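Local coordinates for copper-containing nitrite reductase (Thermus scotoductus, PDB 6HBE), which probably reduces nitrite to nitric oxide, using copper centres in a homotrimer whose subunits each have three domains, at residues Ser45-Val57 / Ile289-Lys301. Residues are numbered along the deposited sequence; the frame is centred on the assembly and turned at random. Where two conformers were deposited one is given.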
# COMPACT_ATOMS: atom_id res chain seq x y z
N SER C 45 17.82 12.20 -14.07
CA SER C 45 18.92 11.82 -13.17
C SER C 45 19.75 13.01 -12.67
O SER C 45 19.56 14.16 -13.13
CB SER C 45 19.87 10.84 -13.88
OG SER C 45 20.63 11.51 -14.87
N PHE C 46 20.61 12.72 -11.71
CA PHE C 46 21.82 13.49 -11.46
C PHE C 46 23.00 12.67 -12.02
O PHE C 46 23.20 11.51 -11.65
CB PHE C 46 22.03 13.77 -10.00
CG PHE C 46 20.99 14.69 -9.40
CD1 PHE C 46 20.99 16.03 -9.69
CD2 PHE C 46 19.97 14.18 -8.60
CE1 PHE C 46 20.03 16.87 -9.17
CE2 PHE C 46 19.01 15.01 -8.07
CZ PHE C 46 19.04 16.36 -8.35
N ASN C 47 23.74 13.29 -12.94
CA ASN C 47 24.97 12.72 -13.51
C ASN C 47 24.81 11.40 -14.25
O ASN C 47 25.73 10.57 -14.26
CB ASN C 47 26.03 12.57 -12.43
CG ASN C 47 26.32 13.87 -11.69
OD1 ASN C 47 25.42 14.52 -11.11
ND2 ASN C 47 27.57 14.25 -11.68
N ASP C 48 23.65 11.21 -14.86
CA ASP C 48 23.36 10.08 -15.73
C ASP C 48 23.32 8.68 -15.03
O ASP C 48 23.58 7.66 -15.68
CB ASP C 48 24.35 10.11 -16.89
CG ASP C 48 23.76 9.58 -18.20
OD1 ASP C 48 22.59 9.88 -18.56
OD2 ASP C 48 24.54 8.88 -18.91
N MET C 49 23.03 8.67 -13.72
CA MET C 49 22.87 7.43 -12.92
C MET C 49 21.65 7.58 -12.00
O MET C 49 21.39 8.68 -11.53
CB MET C 49 24.12 7.16 -12.07
CG MET C 49 24.84 8.38 -11.54
SD MET C 49 26.40 8.04 -10.68
CE MET C 49 27.06 6.73 -11.72
N SER C 50 20.93 6.48 -11.74
CA SER C 50 19.85 6.46 -10.72
C SER C 50 19.95 5.15 -9.91
O SER C 50 19.73 4.08 -10.47
CB SER C 50 18.48 6.56 -11.38
OG SER C 50 17.45 6.59 -10.38
N PRO C 51 20.31 5.20 -8.63
CA PRO C 51 20.55 6.43 -7.86
C PRO C 51 21.79 7.21 -8.29
O PRO C 51 22.72 6.64 -8.91
CB PRO C 51 20.74 5.94 -6.43
CG PRO C 51 21.04 4.48 -6.53
CD PRO C 51 20.33 4.00 -7.77
N GLY C 52 21.79 8.50 -7.97
CA GLY C 52 22.87 9.39 -8.37
C GLY C 52 24.18 9.21 -7.58
O GLY C 52 24.30 8.28 -6.78
N PRO C 53 25.15 10.10 -7.81
CA PRO C 53 26.42 10.08 -7.09
C PRO C 53 26.26 10.00 -5.59
O PRO C 53 25.44 10.72 -5.05
CB PRO C 53 27.06 11.44 -7.49
CG PRO C 53 26.55 11.64 -8.86
CD PRO C 53 25.10 11.25 -8.74
N MET C 54 27.00 9.13 -4.95
CA MET C 54 26.98 8.99 -3.49
C MET C 54 28.01 9.92 -2.89
O MET C 54 29.18 9.86 -3.30
CB MET C 54 27.28 7.53 -3.08
CG MET C 54 27.26 7.32 -1.56
SD MET C 54 27.66 5.63 -1.05
CE MET C 54 29.45 5.63 -1.22
N LEU C 55 27.59 10.74 -1.92
CA LEU C 55 28.47 11.71 -1.24
C LEU C 55 28.73 11.26 0.17
O LEU C 55 27.80 10.86 0.87
CB LEU C 55 27.80 13.09 -1.21
CG LEU C 55 27.00 13.51 -2.44
CD1 LEU C 55 26.39 14.91 -2.25
CD2 LEU C 55 27.81 13.45 -3.73
N VAL C 56 30.00 11.27 0.61
CA VAL C 56 30.36 10.88 1.97
C VAL C 56 31.24 11.96 2.58
O VAL C 56 32.27 12.33 1.99
CB VAL C 56 31.12 9.53 2.00
CG1 VAL C 56 31.52 9.17 3.43
CG2 VAL C 56 30.29 8.43 1.36
N VAL C 57 30.85 12.45 3.75
CA VAL C 57 31.59 13.45 4.50
C VAL C 57 31.66 13.04 5.96
O VAL C 57 31.06 12.03 6.36
CB VAL C 57 30.98 14.87 4.37
CG1 VAL C 57 30.79 15.23 2.89
CG2 VAL C 57 29.67 15.00 5.14
N ILE C 289 37.10 -6.76 -1.90
CA ILE C 289 36.72 -5.92 -3.04
C ILE C 289 36.56 -4.47 -2.61
O ILE C 289 36.49 -4.18 -1.41
CB ILE C 289 35.45 -6.43 -3.72
CG1 ILE C 289 34.22 -6.37 -2.78
CG2 ILE C 289 35.69 -7.82 -4.28
CD1 ILE C 289 32.93 -6.15 -3.55
N PRO C 290 36.51 -3.56 -3.59
CA PRO C 290 36.21 -2.17 -3.21
C PRO C 290 34.77 -2.02 -2.66
O PRO C 290 33.89 -2.81 -3.02
CB PRO C 290 36.34 -1.40 -4.53
CG PRO C 290 36.94 -2.35 -5.52
CD PRO C 290 36.64 -3.72 -5.05
N GLU C 291 34.57 -1.03 -1.80
CA GLU C 291 33.27 -0.77 -1.19
C GLU C 291 32.13 -0.68 -2.21
O GLU C 291 32.28 -0.16 -3.32
CB GLU C 291 33.31 0.47 -0.30
CG GLU C 291 33.56 1.77 -1.02
CD GLU C 291 33.55 2.99 -0.11
OE1 GLU C 291 33.82 2.86 1.10
OE2 GLU C 291 33.24 4.08 -0.63
N VAL C 292 30.97 -1.18 -1.81
CA VAL C 292 29.78 -1.18 -2.68
C VAL C 292 29.14 0.19 -2.51
O VAL C 292 28.68 0.53 -1.42
CB VAL C 292 28.81 -2.32 -2.30
CG1 VAL C 292 27.50 -2.24 -3.11
CG2 VAL C 292 29.49 -3.66 -2.56
N ARG C 293 29.17 0.99 -3.58
CA ARG C 293 28.61 2.35 -3.59
C ARG C 293 27.10 2.34 -3.96
O ARG C 293 26.64 1.54 -4.83
CB ARG C 293 29.38 3.24 -4.58
CG ARG C 293 30.89 3.32 -4.34
CD ARG C 293 31.64 4.04 -5.46
NE ARG C 293 31.23 5.43 -5.52
CZ ARG C 293 31.58 6.39 -4.66
NH1 ARG C 293 32.45 6.18 -3.68
NH2 ARG C 293 31.08 7.62 -4.83
N ALA C 294 26.37 3.30 -3.42
CA ALA C 294 24.92 3.36 -3.63
C ALA C 294 24.61 4.18 -4.87
O ALA C 294 23.97 5.25 -4.78
CB ALA C 294 24.24 3.93 -2.42
N GLU C 295 24.99 3.64 -6.03
CA GLU C 295 24.99 4.36 -7.31
C GLU C 295 24.51 3.41 -8.39
O GLU C 295 24.90 2.22 -8.40
CB GLU C 295 26.41 4.86 -7.67
CG GLU C 295 26.94 5.94 -6.74
CD GLU C 295 28.39 6.35 -6.96
OE1 GLU C 295 29.17 5.59 -7.60
OE2 GLU C 295 28.81 7.41 -6.41
N GLY C 296 23.66 3.91 -9.26
CA GLY C 296 23.18 3.15 -10.43
C GLY C 296 24.26 2.90 -11.47
O GLY C 296 25.33 3.51 -11.43
N VAL C 297 23.96 2.02 -12.42
CA VAL C 297 24.81 1.78 -13.59
C VAL C 297 24.65 3.01 -14.51
O VAL C 297 23.50 3.44 -14.74
CB VAL C 297 24.36 0.54 -14.39
CG1 VAL C 297 25.26 0.32 -15.61
CG2 VAL C 297 24.34 -0.72 -13.50
N PRO C 298 25.75 3.56 -15.06
CA PRO C 298 25.59 4.71 -15.98
C PRO C 298 24.61 4.45 -17.12
O PRO C 298 24.52 3.33 -17.59
CB PRO C 298 27.01 4.91 -16.53
CG PRO C 298 27.88 4.44 -15.41
CD PRO C 298 27.18 3.20 -14.92
N GLY C 299 23.88 5.48 -17.55
CA GLY C 299 22.83 5.33 -18.56
C GLY C 299 23.31 5.16 -19.98
O GLY C 299 24.50 5.25 -20.26
N VAL C 300 22.35 4.96 -20.89
CA VAL C 300 22.64 4.86 -22.32
C VAL C 300 22.12 6.08 -23.09
O VAL C 300 21.34 6.86 -22.57
CB VAL C 300 22.04 3.57 -22.93
CG1 VAL C 300 22.68 2.34 -22.30
CG2 VAL C 300 20.52 3.52 -22.79
N LYS C 301 22.52 6.20 -24.36
CA LYS C 301 22.06 7.32 -25.21
C LYS C 301 20.99 6.93 -26.19
O LYS C 301 20.09 7.72 -26.47
CB LYS C 301 23.24 7.94 -25.93
CG LYS C 301 24.29 8.49 -24.97
CD LYS C 301 24.05 9.95 -24.57
CE LYS C 301 22.82 10.19 -23.72
NZ LYS C 301 22.92 11.50 -23.01
O HOH W 1 21.13 8.43 -20.34
O HOH W 2 21.41 4.12 -13.31
O HOH W 3 23.72 7.97 -4.10
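M54 meets R293 and E295 where the linker 289-301, on its way from strand 277-282 to strand 309-311, runs along the loop joining strands 39-46 and 55-58 of the first cupredoxin domain; S45 O, at the start of that loop, bonds the side chain of the copper ligand Q130. Starting at E291, the carboxylate makes a long salt bridge to R293 and lies near the M54 methyl. The R293 and M54 side chains cross at a slant, and M54 CE lies over one guanidinium face, offset toward its rim, 3.9 Å from R293 NH1. M54 gets there with CG anti to its own nitrogen (chi1 -180°) and a bend at chi3. Next comes A294, the centre of an inverse gamma turn, and its N-H points at M54 SD in a weak bond of 3.6 Å. E295 is clasped side-on by R293 NE and NH2, both approaching from above the carboxylate plane, while its OE2 spends the anti lone pair on M54 N at 2.9 Å. Replacing E295 by alanine would probably leave M54 N without this acceptor and R293 with only the long pairing to E291, its guanidinium freer to turn. G296 N bonds P51 O almost straight (178°), and a side chain here would run into S50 O. The V297 carbonyl reaches S50 N through a water. G299 N closes on D48 O, in the type I' turn, at 2.9 Å; beyond it one water bridges V300 O and D48 OD1, which also bonds S31 OG.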